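Local coordinates for NAD-dependent epimerase/dehydratase domain-containing protein (Ruegeria pomeroyi DSS-3, PDB 3IUS) that is of unknown function but belongs to the NAD-dependent epimerase/dehydratase family and so probably binds a nicotinamide dinucleotide in a Rossmann-type domain, at residues F11-Y15 with T16-L20; V185-I188 with A189-L192; D240-P243 with M244-S247; Y270-Y273 with R274-L277. All coordinates share one frame; numbering follows the deposited sequence. Where two conformers were deposited one is given.

Contact 1. Residues F11-Y15 with T16-L20; sequences FGHGY and TARVL. With EDO (1,2-ethanediol), chain E.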
ATOM      1  N   PHE A  11      13.098   1.802  -2.140  1.00 18.04           N
ATOM      2  CA  PHE A  11      13.448   0.410  -1.857  1.00 19.75           C
ATOM      3  C   PHE A  11      12.264  -0.489  -2.162  1.00 18.08           C
ATOM      4  O   PHE A  11      11.160  -0.267  -1.658  1.00 17.73           O
ATOM      5  CB  PHE A  11      13.852   0.233  -0.390  1.00 20.32           C
ATOM      6  CG  PHE A  11      15.124   0.930  -0.021  1.00 19.71           C
ATOM      7  CD1 PHE A  11      16.348   0.289  -0.158  1.00 26.93           C
ATOM      8  CD2 PHE A  11      15.100   2.221   0.475  1.00 26.69           C
ATOM      9  CE1 PHE A  11      17.525   0.931   0.189  1.00 27.80           C
ATOM     10  CE2 PHE A  11      16.267   2.868   0.822  1.00 27.50           C
ATOM     11  CZ  PHE A  11      17.481   2.225   0.674  1.00 21.88           C
ATOM     12  N   GLY A  12      12.494  -1.519  -2.965  1.00 18.86           N
ATOM     13  CA  GLY A  12      11.411  -2.385  -3.387  1.00 19.73           C
ATOM     14  C   GLY A  12      10.464  -1.609  -4.277  1.00 18.61           C
ATOM     15  O   GLY A  12       9.260  -1.549  -4.028  1.00 21.18           O
ATOM     16  N   HIS A  13      11.029  -0.998  -5.314  1.00 19.86           N
ATOM     17  CA  HIS A  13      10.280  -0.189  -6.267  1.00 19.76           C
ATOM     18  C   HIS A  13       9.335  -1.060  -7.088  1.00 21.13           C
ATOM     19  O   HIS A  13       9.669  -1.472  -8.198  1.00 22.22           O
ATOM     20  CB  HIS A  13      11.257   0.516  -7.200  1.00 18.57           C
ATOM     21  CG  HIS A  13      10.648   1.630  -7.994  1.00 24.00           C
ATOM     22  ND1 HIS A  13      10.450   2.892  -7.473  1.00 23.29           N
ATOM     23  CD2 HIS A  13      10.219   1.680  -9.277  1.00 21.75           C
ATOM     24  CE1 HIS A  13       9.913   3.667  -8.399  1.00 23.20           C
ATOM     25  NE2 HIS A  13       9.763   2.957  -9.503  1.00 18.88           N
ATOM     26  N   GLY A  14       8.153  -1.327  -6.541  1.00 18.01           N
ATOM     27  CA  GLY A  14       7.204  -2.218  -7.185  1.00 26.24           C
ATOM     28  C   GLY A  14       5.973  -1.517  -7.728  1.00 24.27           C
ATOM     29  O   GLY A  14       6.035  -0.368  -8.156  1.00 18.30           O
ATOM     30  N   TYR A  15       4.849  -2.224  -7.697  1.00 25.91           N
ATOM     31  CA  TYR A  15       3.600  -1.751  -8.284  1.00 26.61           C
ATOM     32  C   TYR A  15       3.256  -0.310  -7.904  1.00 24.46           C
ATOM     33  O   TYR A  15       3.048   0.534  -8.778  1.00 21.58           O
ATOM     34  CB  TYR A  15       2.455  -2.700  -7.911  1.00 26.81           C
ATOM     35  CG  TYR A  15       1.143  -2.366  -8.583  1.00 23.09           C
ATOM     36  CD1 TYR A  15       0.920  -2.688  -9.918  1.00 27.27           C
ATOM     37  CD2 TYR A  15       0.130  -1.731  -7.883  1.00 20.10           C
ATOM     38  CE1 TYR A  15      -0.281  -2.375 -10.536  1.00 30.81           C
ATOM     39  CE2 TYR A  15      -1.070  -1.413  -8.490  1.00 23.56           C
ATOM     40  CZ  TYR A  15      -1.273  -1.738  -9.813  1.00 25.73           C
ATOM     41  OH  TYR A  15      -2.470  -1.418 -10.409  1.00 21.53           O
ATOM     42  N   THR A  16       3.209  -0.036  -6.604  1.00 16.93           N
ATOM     43  CA  THR A  16       2.834   1.281  -6.099  1.00 20.26           C
ATOM     44  C   THR A  16       3.870   2.355  -6.418  1.00 18.44           C
ATOM     45  O   THR A  16       3.534   3.407  -6.958  1.00 17.36           O
ATOM     46  CB  THR A  16       2.582   1.242  -4.578  1.00 21.29           C
ATOM     47  OG1 THR A  16       1.425   0.441  -4.312  1.00 23.92           O
ATOM     48  CG2 THR A  16       2.363   2.641  -4.019  1.00 18.15           C
ATOM     49  N   ALA A  17       5.126   2.092  -6.077  1.00 17.22           N
ATOM     50  CA  ALA A  17       6.194   3.071  -6.273  1.00 17.06           C
ATOM     51  C   ALA A  17       6.383   3.448  -7.749  1.00 18.88           C
ATOM     52  O   ALA A  17       6.779   4.566  -8.064  1.00 17.37           O
ATOM     53  CB  ALA A  17       7.502   2.554  -5.675  1.00 17.28           C
ATOM     54  N   ARG A  18       6.092   2.513  -8.650  1.00 17.50           N
ATOM     55  CA  ARG A  18       6.216   2.770 -10.084  1.00 17.74           C
ATOM     56  C   ARG A  18       5.193   3.780 -10.597  1.00 17.51           C
ATOM     57  O   ARG A  18       5.497   4.575 -11.489  1.00 17.63           O
ATOM     58  CB  ARG A  18       6.143   1.464 -10.880  1.00 18.04           C
ATOM     59  CG  ARG A  18       7.398   0.629 -10.727  1.00 18.37           C
ATOM     60  CD  ARG A  18       7.219  -0.778 -11.250  1.00 20.49           C
ATOM     61  NE  ARG A  18       8.225  -1.661 -10.670  1.00 21.74           N
ATOM     62  CZ  ARG A  18       8.381  -2.939 -10.992  1.00 27.51           C
ATOM     63  NH1 ARG A  18       7.592  -3.495 -11.903  1.00 27.94           N
ATOM     64  NH2 ARG A  18       9.328  -3.659 -10.400  1.00 25.77           N
ATOM     65  N   VAL A  19       3.982   3.755 -10.048  1.00 17.80           N
ATOM     66  CA  VAL A  19       2.990   4.745 -10.438  0.50 16.96           C
ATOM     67  C   VAL A  19       3.436   6.128  -9.980  1.00 16.80           C
ATOM     68  O   VAL A  19       3.271   7.105 -10.707  1.00 21.05           O
ATOM     69  CB  VAL A  19       1.578   4.432  -9.902  0.50 21.64           C
ATOM     70  CG1 VAL A  19       1.174   3.013 -10.266  0.50 16.84           C
ATOM     71  CG2 VAL A  19       1.508   4.655  -8.409  0.50 22.72           C
ATOM     72  N   LEU A  20       4.024   6.203  -8.792  1.00 16.71           N
ATOM     73  CA  LEU A  20       4.552   7.465  -8.291  1.00 16.59           C
ATOM     74  C   LEU A  20       5.694   7.953  -9.173  1.00 19.22           C
ATOM     75  O   LEU A  20       5.714   9.116  -9.577  1.00 19.23           O
ATOM     76  CB  LEU A  20       5.041   7.313  -6.855  1.00 16.48           C
ATOM     77  CG  LEU A  20       5.710   8.559  -6.274  1.00 16.41           C
ATOM     78  CD1 LEU A  20       4.756   9.744  -6.287  1.00 26.84           C
ATOM     79  CD2 LEU A  20       6.224   8.282  -4.870  1.00 17.32           C
TER
HETATM   80  C1  EDO E 286       0.739   6.407 -13.316  1.00 38.95           C
HETATM   81  O1  EDO E 286       1.589   7.500 -12.794  1.00 27.60           O
HETATM   82  C2  EDO E 286       1.457   5.328 -14.076  1.00 37.62           C
HETATM   83  O2  EDO E 286       1.330   3.925 -14.109  1.00 33.96           O
HETATM   84  O   HOH W   1       6.214  -0.251  -4.525  1.00 14.73           O

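Contact 2. Residues V185-I188 with A189-L192; sequences VEDI and AQVL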
ATOM      1  N   VAL A 185      -4.431   2.569  -6.665  1.00 16.17           N
ATOM      2  CA  VAL A 185      -3.009   2.907  -6.695  1.00 19.28           C
ATOM      3  C   VAL A 185      -2.742   4.367  -7.085  1.00 16.59           C
ATOM      4  O   VAL A 185      -1.790   4.991  -6.588  1.00 16.90           O
ATOM      5  CB  VAL A 185      -2.210   1.924  -7.594  1.00 22.88           C
ATOM      6  CG1 VAL A 185      -2.636   2.044  -9.056  1.00 16.18           C
ATOM      7  CG2 VAL A 185      -0.709   2.134  -7.423  1.00 18.86           C
ATOM      8  N   GLU A 186      -3.586   4.925  -7.951  1.00 15.52           N
ATOM      9  CA  GLU A 186      -3.454   6.337  -8.319  1.00 19.14           C
ATOM     10  C   GLU A 186      -3.644   7.261  -7.117  1.00 21.00           C
ATOM     11  O   GLU A 186      -2.983   8.294  -7.003  1.00 17.89           O
ATOM     12  CB  GLU A 186      -4.418   6.715  -9.446  1.00 22.83           C
ATOM     13  CG  GLU A 186      -3.933   6.310 -10.834  1.00 36.04           C
ATOM     14  CD  GLU A 186      -2.691   7.075 -11.282  1.00 46.19           C
ATOM     15  OE1 GLU A 186      -2.022   6.619 -12.236  1.00 49.63           O
ATOM     16  OE2 GLU A 186      -2.384   8.130 -10.687  1.00 46.98           O
ATOM     17  N   ASP A 187      -4.556   6.886  -6.222  1.00 19.09           N
ATOM     18  CA  ASP A 187      -4.805   7.672  -5.025  1.00 17.88           C
ATOM     19  C   ASP A 187      -3.670   7.549  -4.014  1.00 18.04           C
ATOM     20  O   ASP A 187      -3.364   8.500  -3.289  1.00 16.80           O
ATOM     21  CB  ASP A 187      -6.159   7.311  -4.412  1.00 16.14           C
ATOM     22  CG  ASP A 187      -7.315   7.982  -5.138  1.00 22.67           C
ATOM     23  OD1 ASP A 187      -7.112   9.111  -5.643  1.00 19.47           O
ATOM     24  OD2 ASP A 187      -8.413   7.388  -5.217  1.00 18.48           O
ATOM     25  N   ILE A 188      -3.030   6.387  -3.965  1.00 17.84           N
ATOM     26  CA  ILE A 188      -1.821   6.271  -3.160  1.00 22.47           C
ATOM     27  C   ILE A 188      -0.771   7.258  -3.674  1.00 15.05           C
ATOM     28  O   ILE A 188      -0.114   7.966  -2.891  1.00 15.67           O
ATOM     29  CB  ILE A 188      -1.234   4.851  -3.188  1.00 21.92           C
ATOM     30  CG1 ILE A 188      -2.270   3.829  -2.708  1.00 18.34           C
ATOM     31  CG2 ILE A 188       0.028   4.801  -2.328  1.00 17.76           C
ATOM     32  CD1 ILE A 188      -1.851   2.365  -2.917  1.00 21.85           C
ATOM     33  N   ALA A 189      -0.622   7.318  -4.994  1.00 17.29           N
ATOM     34  CA  ALA A 189       0.347   8.223  -5.609  1.00 20.24           C
ATOM     35  C   ALA A 189       0.065   9.677  -5.221  1.00 16.10           C
ATOM     36  O   ALA A 189       0.987  10.445  -4.934  1.00 18.93           O
ATOM     37  CB  ALA A 189       0.350   8.054  -7.124  1.00 20.49           C
ATOM     38  N   GLN A 190      -1.217  10.038  -5.198  1.00 16.51           N
ATOM     39  CA  GLN A 190      -1.645  11.367  -4.784  1.00 19.59           C
ATOM     40  C   GLN A 190      -1.200  11.679  -3.364  1.00 16.35           C
ATOM     41  O   GLN A 190      -0.650  12.748  -3.086  1.00 14.68           O
ATOM     42  CB  GLN A 190      -3.169  11.487  -4.853  1.00 22.96           C
ATOM     43  CG  GLN A 190      -3.719  11.864  -6.210  1.00 27.58           C
ATOM     44  CD  GLN A 190      -5.062  12.565  -6.097  1.00 30.39           C
ATOM     45  OE1 GLN A 190      -5.174  13.758  -6.372  1.00 35.67           O
ATOM     46  NE2 GLN A 190      -6.081  11.831  -5.671  1.00 24.49           N
ATOM     47  N   VAL A 191      -1.462  10.743  -2.460  1.00 19.63           N
ATOM     48  CA  VAL A 191      -1.118  10.919  -1.054  1.00 21.28           C
ATOM     49  C   VAL A 191       0.389  11.092  -0.855  1.00 17.16           C
ATOM     50  O   VAL A 191       0.843  12.020  -0.166  1.00 16.41           O
ATOM     51  CB  VAL A 191      -1.642   9.738  -0.206  1.00 16.49           C
ATOM     52  CG1 VAL A 191      -1.051   9.776   1.202  1.00 15.18           C
ATOM     53  CG2 VAL A 191      -3.168   9.752  -0.164  1.00 16.23           C
ATOM     54  N   LEU A 192       1.164  10.201  -1.462  1.00 14.83           N
ATOM     55  CA  LEU A 192       2.618  10.258  -1.361  1.00 18.69           C
ATOM     56  C   LEU A 192       3.139  11.598  -1.861  1.00 21.07           C
ATOM     57  O   LEU A 192       3.940  12.264  -1.189  1.00 16.20           O
ATOM     58  CB  LEU A 192       3.256   9.100  -2.135  1.00 18.57           C
ATOM     59  CG  LEU A 192       3.020   7.730  -1.495  1.00 20.28           C
ATOM     60  CD1 LEU A 192       3.612   6.590  -2.345  1.00 15.66           C
ATOM     61  CD2 LEU A 192       3.586   7.712  -0.077  1.00 16.84           C
TER

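Contact 3. Residues D240-P243 with M244-S247; sequences DLTP and MARS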
ATOM      1  N   ASP A 240     -13.516 -24.253   3.319  1.00 44.35           N
ATOM      2  CA  ASP A 240     -12.234 -24.944   3.461  1.00 48.95           C
ATOM      3  C   ASP A 240     -11.084 -24.092   2.932  1.00 44.03           C
ATOM      4  O   ASP A 240     -10.563 -24.331   1.842  1.00 42.79           O
ATOM      5  CB  ASP A 240     -12.246 -26.301   2.757  1.00 57.91           C
ATOM      6  CG  ASP A 240     -11.051 -27.158   3.137  1.00 66.05           C
ATOM      7  OD1 ASP A 240     -10.461 -27.795   2.237  1.00 68.34           O
ATOM      8  OD2 ASP A 240     -10.696 -27.183   4.337  1.00 67.50           O
ATOM      9  N   LEU A 241     -10.703 -23.089   3.709  1.00 41.48           N
ATOM     10  CA  LEU A 241      -9.627 -22.198   3.314  1.00 39.12           C
ATOM     11  C   LEU A 241      -8.332 -22.610   3.990  1.00 32.41           C
ATOM     12  O   LEU A 241      -8.347 -23.197   5.070  1.00 35.63           O
ATOM     13  CB  LEU A 241      -9.967 -20.758   3.695  1.00 40.47           C
ATOM     14  CG  LEU A 241     -11.207 -20.142   3.043  1.00 43.97           C
ATOM     15  CD1 LEU A 241     -11.425 -18.721   3.545  1.00 40.26           C
ATOM     16  CD2 LEU A 241     -11.085 -20.167   1.526  1.00 45.98           C
ATOM     17  N   THR A 242      -7.214 -22.310   3.344  1.00 27.40           N
ATOM     18  CA  THR A 242      -5.914 -22.480   3.967  1.00 25.51           C
ATOM     19  C   THR A 242      -5.835 -21.489   5.116  1.00 24.75           C
ATOM     20  O   THR A 242      -6.583 -20.510   5.144  1.00 24.75           O
ATOM     21  CB  THR A 242      -4.775 -22.192   2.973  1.00 23.14           C
ATOM     22  OG1 THR A 242      -4.768 -20.798   2.649  1.00 25.64           O
ATOM     23  CG2 THR A 242      -4.964 -23.008   1.695  1.00 22.95           C
ATOM     24  N   PRO A 243      -4.944 -21.747   6.081  1.00 22.23           N
ATOM     25  CA  PRO A 243      -4.763 -20.841   7.220  1.00 21.90           C
ATOM     26  C   PRO A 243      -4.561 -19.392   6.790  1.00 24.21           C
ATOM     27  O   PRO A 243      -5.178 -18.503   7.369  1.00 22.15           O
ATOM     28  CB  PRO A 243      -3.509 -21.389   7.898  1.00 22.87           C
ATOM     29  CG  PRO A 243      -3.551 -22.857   7.594  1.00 21.56           C
ATOM     30  CD  PRO A 243      -4.119 -22.964   6.204  1.00 20.19           C
HETATM   31  N   MSE A 244      -3.721 -19.160   5.786  1.00 27.00           N
HETATM   32  CA  MSE A 244      -3.480 -17.808   5.292  1.00 26.79           C
HETATM   33  C   MSE A 244      -4.775 -17.150   4.816  1.00 24.38           C
HETATM   34  O   MSE A 244      -5.118 -16.057   5.252  1.00 23.74           O
HETATM   35  CB  MSE A 244      -2.452 -17.822   4.160  1.00 26.60           C
HETATM   36  CG  MSE A 244      -2.031 -16.439   3.684  1.00 32.51           C
HETATM   37 SE   MSE A 244      -1.269 -15.331   5.109  0.65 58.02          SE
HETATM   38  CE  MSE A 244      -0.545 -13.906   3.984  1.00 48.05           C
ATOM     39  N   ALA A 245      -5.491 -17.827   3.921  1.00 24.98           N
ATOM     40  CA  ALA A 245      -6.739 -17.294   3.393  1.00 27.92           C
ATOM     41  C   ALA A 245      -7.712 -16.986   4.525  1.00 23.43           C
ATOM     42  O   ALA A 245      -8.382 -15.951   4.523  1.00 26.24           O
ATOM     43  CB  ALA A 245      -7.361 -18.278   2.400  1.00 25.81           C
ATOM     44  N   ARG A 246      -7.778 -17.888   5.499  1.00 21.49           N
ATOM     45  CA  ARG A 246      -8.682 -17.732   6.629  1.00 24.72           C
ATOM     46  C   ARG A 246      -8.298 -16.530   7.486  1.00 26.36           C
ATOM     47  O   ARG A 246      -9.162 -15.863   8.053  1.00 23.16           O
ATOM     48  CB  ARG A 246      -8.680 -19.000   7.487  1.00 30.77           C
ATOM     49  CG  ARG A 246      -9.377 -18.854   8.829  1.00 37.80           C
ATOM     50  CD  ARG A 246      -9.317 -20.150   9.620  1.00 44.99           C
ATOM     51  NE  ARG A 246      -9.846 -21.270   8.846  1.00 53.20           N
ATOM     52  CZ  ARG A 246     -11.127 -21.626   8.830  1.00 57.04           C
ATOM     53  NH1 ARG A 246     -12.012 -20.951   9.553  1.00 55.53           N
ATOM     54  NH2 ARG A 246     -11.522 -22.657   8.092  1.00 56.01           N
ATOM     55  N   SER A 247      -7.000 -16.257   7.569  1.00 24.77           N
ATOM     56  CA  SER A 247      -6.492 -15.192   8.427  0.50 26.15           C
ATOM     57  C   SER A 247      -7.006 -13.817   8.004  1.00 31.33           C
ATOM     58  O   SER A 247      -7.040 -12.883   8.809  1.00 31.62           O
ATOM     59  CB  SER A 247      -4.961 -15.198   8.445  0.50 24.08           C
ATOM     60  OG  SER A 247      -4.459 -14.356   9.471  0.50 28.40           O
TER

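Contact 4. Residues Y270-Y273 with R274-L277; sequences YPNY and RVGL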
ATOM      1  N   TYR A 270     -10.855   8.064  -6.816  1.00 17.36           N
ATOM      2  CA  TYR A 270     -11.761   6.921  -6.784  1.00 18.39           C
ATOM      3  C   TYR A 270     -12.223   6.660  -5.353  1.00 14.04           C
ATOM      4  O   TYR A 270     -11.672   5.812  -4.659  1.00 14.08           O
ATOM      5  CB  TYR A 270     -11.092   5.677  -7.375  1.00 19.47           C
ATOM      6  CG  TYR A 270     -10.483   5.898  -8.744  1.00 18.75           C
ATOM      7  CD1 TYR A 270     -11.285   5.982  -9.876  1.00 18.10           C
ATOM      8  CD2 TYR A 270      -9.110   6.005  -8.906  1.00 18.62           C
ATOM      9  CE1 TYR A 270     -10.732   6.185 -11.134  1.00 20.83           C
ATOM     10  CE2 TYR A 270      -8.547   6.207 -10.160  1.00 19.81           C
ATOM     11  CZ  TYR A 270      -9.364   6.292 -11.269  1.00 21.05           C
ATOM     12  OH  TYR A 270      -8.804   6.489 -12.513  1.00 25.28           O
ATOM     13  N   PRO A 271     -13.248   7.399  -4.907  1.00 19.49           N
ATOM     14  CA  PRO A 271     -13.758   7.336  -3.529  1.00 19.15           C
ATOM     15  C   PRO A 271     -14.319   5.974  -3.140  1.00 13.68           C
ATOM     16  O   PRO A 271     -14.401   5.663  -1.955  1.00 13.55           O
ATOM     17  CB  PRO A 271     -14.883   8.385  -3.530  1.00 22.48           C
ATOM     18  CG  PRO A 271     -15.219   8.568  -4.978  1.00 18.55           C
ATOM     19  CD  PRO A 271     -13.911   8.464  -5.671  1.00 16.73           C
ATOM     20  N   ASN A 272     -14.697   5.170  -4.129  1.00 13.89           N
ATOM     21  CA  ASN A 272     -15.255   3.854  -3.854  1.00 18.86           C
ATOM     22  C   ASN A 272     -14.990   2.869  -4.986  1.00 15.51           C
ATOM     23  O   ASN A 272     -14.578   3.265  -6.080  1.00 14.41           O
ATOM     24  CB  ASN A 272     -16.757   3.938  -3.530  1.00 19.22           C
ATOM     25  CG  ASN A 272     -17.602   4.364  -4.723  1.00 16.34           C
ATOM     26  OD1 ASN A 272     -17.839   3.579  -5.652  1.00 15.58           O
ATOM     27  ND2 ASN A 272     -18.095   5.601  -4.690  1.00 15.05           N
ATOM     28  N   TYR A 273     -15.223   1.589  -4.703  1.00 14.38           N
ATOM     29  CA  TYR A 273     -14.890   0.501  -5.621  1.00 18.56           C
ATOM     30  C   TYR A 273     -15.719   0.542  -6.896  1.00 19.47           C
ATOM     31  O   TYR A 273     -15.270   0.079  -7.941  1.00 18.61           O
ATOM     32  CB  TYR A 273     -15.053  -0.870  -4.942  1.00 17.13           C
ATOM     33  CG  TYR A 273     -16.488  -1.294  -4.750  1.00 14.72           C
ATOM     34  CD1 TYR A 273     -17.088  -2.209  -5.606  1.00 17.61           C
ATOM     35  CD2 TYR A 273     -17.246  -0.782  -3.713  1.00 15.79           C
ATOM     36  CE1 TYR A 273     -18.404  -2.591  -5.429  1.00 20.08           C
ATOM     37  CE2 TYR A 273     -18.554  -1.154  -3.531  1.00 14.45           C
ATOM     38  CZ  TYR A 273     -19.130  -2.059  -4.392  1.00 20.20           C
ATOM     39  OH  TYR A 273     -20.437  -2.418  -4.199  1.00 24.53           O
ATOM     40  N   ARG A 274     -16.931   1.083  -6.814  1.00 17.27           N
ATOM     41  CA  ARG A 274     -17.790   1.150  -7.991  1.00 17.20           C
ATOM     42  C   ARG A 274     -17.242   2.107  -9.045  1.00 17.78           C
ATOM     43  O   ARG A 274     -17.209   1.768 -10.219  1.00 17.72           O
ATOM     44  CB  ARG A 274     -19.244   1.482  -7.630  1.00 14.74           C
ATOM     45  CG  ARG A 274     -19.997   0.311  -6.973  1.00 14.79           C
ATOM     46  CD  ARG A 274     -21.439   0.673  -6.625  1.00 22.67           C
ATOM     47  NE  ARG A 274     -21.525   1.912  -5.851  1.00 34.45           N
ATOM     48  CZ  ARG A 274     -21.263   1.999  -4.548  1.00 32.52           C
ATOM     49  NH1 ARG A 274     -20.895   0.918  -3.878  1.00 34.79           N
ATOM     50  NH2 ARG A 274     -21.364   3.165  -3.920  1.00 27.61           N
ATOM     51  N   VAL A 275     -16.803   3.297  -8.637  1.00 14.72           N
ATOM     52  CA  VAL A 275     -16.249   4.232  -9.613  1.00 14.77           C
ATOM     53  C   VAL A 275     -14.864   3.783 -10.071  1.00 14.97           C
ATOM     54  O   VAL A 275     -14.495   3.964 -11.236  1.00 15.16           O
ATOM     55  CB  VAL A 275     -16.209   5.688  -9.090  1.00 23.33           C
ATOM     56  CG1 VAL A 275     -17.614   6.286  -9.091  1.00 28.74           C
ATOM     57  CG2 VAL A 275     -15.616   5.737  -7.714  1.00 25.53           C
ATOM     58  N   GLY A 276     -14.106   3.185  -9.156  1.00 14.94           N
ATOM     59  CA  GLY A 276     -12.810   2.626  -9.498  1.00 15.15           C
ATOM     60  C   GLY A 276     -12.934   1.496 -10.513  1.00 16.90           C
ATOM     61  O   GLY A 276     -12.195   1.438 -11.498  1.00 16.75           O
ATOM     62  N   LEU A 277     -13.872   0.592 -10.270  1.00 16.40           N
ATOM     63  CA  LEU A 277     -14.076  -0.548 -11.164  1.00 15.83           C
ATOM     64  C   LEU A 277     -14.587  -0.159 -12.549  1.00 18.09           C
ATOM     65  O   LEU A 277     -14.193  -0.756 -13.556  1.00 17.95           O
ATOM     66  CB  LEU A 277     -15.012  -1.588 -10.531  1.00 20.68           C
ATOM     67  CG  LEU A 277     -14.342  -2.820  -9.915  1.00 23.76           C
ATOM     68  CD1 LEU A 277     -13.277  -2.398  -8.947  1.00 16.53           C
ATOM     69  CD2 LEU A 277     -15.348  -3.749  -9.232  1.00 17.39           C
TER

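Contact 1. Residues F11-Y15 with T16-L20
Arg18 folds back from the first turn of helix 15-24 and grips the carbonyl of His13 in the loop before it. NE gives the main bond, 2.9 Å from Arg18 NE to His13 O, meeting the oxygen 30° off the carbonyl plane; Arg18 NH2 adds a weak second bond to the same atom and also bonds Gln40 OE1. With CG anti to the carbonyl carbon (chi1 -72°) and the chain extended to NE, the arm runs back along the loop, and its methylenes pack tightly: Arg18 CG lies 3.3 Å from His13 CD2. The imidazole is wedged against the helix, Arg18 N over one face and the small Ala17 CB 3.5 Å from His13 ND1, while Ser10 binds ND1 and Ser21 and Ser47 bind NE2. An alanine in place of Arg18 would probably leave His13 O without its side-chain donors and remove the methylenes that flank the imidazole. Within the turn a water accepts from Gly14 N and Ala17 N, and Gly14 O receives Arg18 N.

The looser side is at partly exposed Val19, where ethanediol, probably from the crystallisation liquor, donates to Val19 O. Tyr15 bonds through OH to Pro157 O and lies against helix 185-197. Positive phi favours glycine at Gly12. Gly12, Gly14 and Ala17 fit a Rossmann-type GxGxxA pattern, so the chemistry is consistent with a dinucleotide-binding turn whose shape arginine and histidine hold.

Contact 2. Residues V185-I188 with A189-L192
Asp187 and Gln190, one turn apart on helix 185-197, are joined through their side chains, and this polar pair stands apart from the backbone and apolar contacts of the same turns. Gln190 NE2 donates to Asp187 OD1 over 2.9 Å, reaching the oxygen nearly along its C-O axis although the bond is bent at the hydrogen (135°). The two chains run side by side in the same direction, with carboxylate and amide planes 32° apart. Three residues apart, they share a flank of the helix, and in both CG stands anti to the carbonyl carbon (chi1 -85° in Gln190). The buried carboxylate has further donors: Lys269 N at OD1 and Tyr270 N at OD2. Gln190 NE2 also serves Arg267 O, a double duty that suits an amide. A leucine in place of Gln190 would probably cost Asp187 OD1 one of its donors and leave the carbonyl of Arg267 without this amide.

The backbone bonds are those of a regular alpha helix, Ala189 N to Val185 O at 3.1 Å and Leu192 N to Ile188 O at 2.9 Å among them.

Apolar packing within the pair of turns is carried by two branched residues: Ile188 CG2 lies 4.0 Å from Leu192 CD1, the two chains pointing the same way. Ala189 is small, and its single methyl group lets Val19 of helix 15-24 approach.

Ile188, Val191 and Leu192 face strand 146-155, through Leu151, Ile154 and Phe149, whereas Val185, Ile188 and Ala189 meet helix 15-24 and the Asp187-Gln190 flank faces the 267-270 loop.

Contact 3. Residues D240-P243 with M244-S247
This is a helix N-terminus at the protein surface, where Thr242 caps the short helix 243-247 and Leu241 and Ala245 meet just beside the cap. Thr242 OG1 accepts from Ala245 N in a weak capping bond of 3.3 Å that is nonetheless nearly straight (170°). It can do so because OG1 stands between the backbone N and the carbonyl carbon (chi1 68°), turned toward the amide that the first turn leaves without a helical acceptor. Threonine suits this place through its short hydroxyl. Proline suits the next position, since its fixed phi of -51° is already helical and the first residue of a helix needs no donor within it.

The backbone then takes over. Arg246 N donates to Thr242 O at 2.9 Å, and Ser247 N donates to Pro243 O at 2.9 Å. Apolar support comes from Leu241 CB, 3.8 Å from Ala245 CB, the leucine lying on the loop side and the alanine small enough to admit it.

The helix follows the loop after strand 233-235. From here Leu241 reaches Arg171 just ahead of strand 172-174, Arg246 lies on Phe236 just beyond strand 233-235, and Ser247 touches Ala125 in the loop before helix 126-140.

Contact 4. Residues Y270-Y273 with R274-L277
Asn272 is the N-cap of helix 273-282, and its amide crosses the guanidinium of Arg274 as a stack, the two planes only 19° apart. Asn272 OD1 lies over one face of the guanidinium, toward its rim. The same oxygen caps the helix: it accepts from Val275 N at 3.2 Å, the donor standing well above the carbonyl plane, and more weakly from Arg274 N. Asparagine suits this place because its short amide folds back over the first turn, with CG held between the backbone N and the carbonyl carbon (chi1 67°).

Tyr273 meets the arginine in a different way. Its ring stands almost upright to the guanidinium, the planes 89° apart, while Arg274 CG makes a CH-pi contact over the ring face, 3.8 Å from the centroid of the Tyr273 ring. The arginine chain bends at chi3, which turns NH1 back to Tyr273 OH for a weak bond of 3.4 Å; the hydroxyl sits at the guanidinium edge, in its plane. Arg274 NH1 also forms a salt bridge with Glu211, its stronger polar partner.

On the other flank Pro271 crosses Val275 at about a right angle, with Pro271 CD 3.8 Å from Val275 CG2. Gly276 has no side chain to hold Tyr270 off, and Tyr270, whose hydroxyl is bonded to Glu285 O, brings its CD1 to 3.7 Å from Gly276 CA. Leu277 CD2 approaches the edge of the Tyr273 ring, and at the backbone Leu277 N donates to Tyr273 O at 2.8 Å.

How the contacts relate
The chain meets the contacts in series, with none nested and none crossing. Near the N terminus, contact 1 closes the turn from strand 7-11 into helix 15-24. Contact 2 begins helix 185-197, straight after strand 182-184, and packs on contact 1: Thr16 CG2 lies 3.6 Å from Ile188 CG2, and Val19 meets Val185 and Ala189. Contact 3 turns the loop after strand 233-235 into a short surface helix, remote from the others, its nearest atoms about 17 Å from contact 1. Contact 4 leads into the C-terminal helix 273-282 and returns to contact 2, where Asp187 OD2 probably accepts from Tyr270 N. Contact 2 thus links the N-terminal turn to the loop that leads into the last helix.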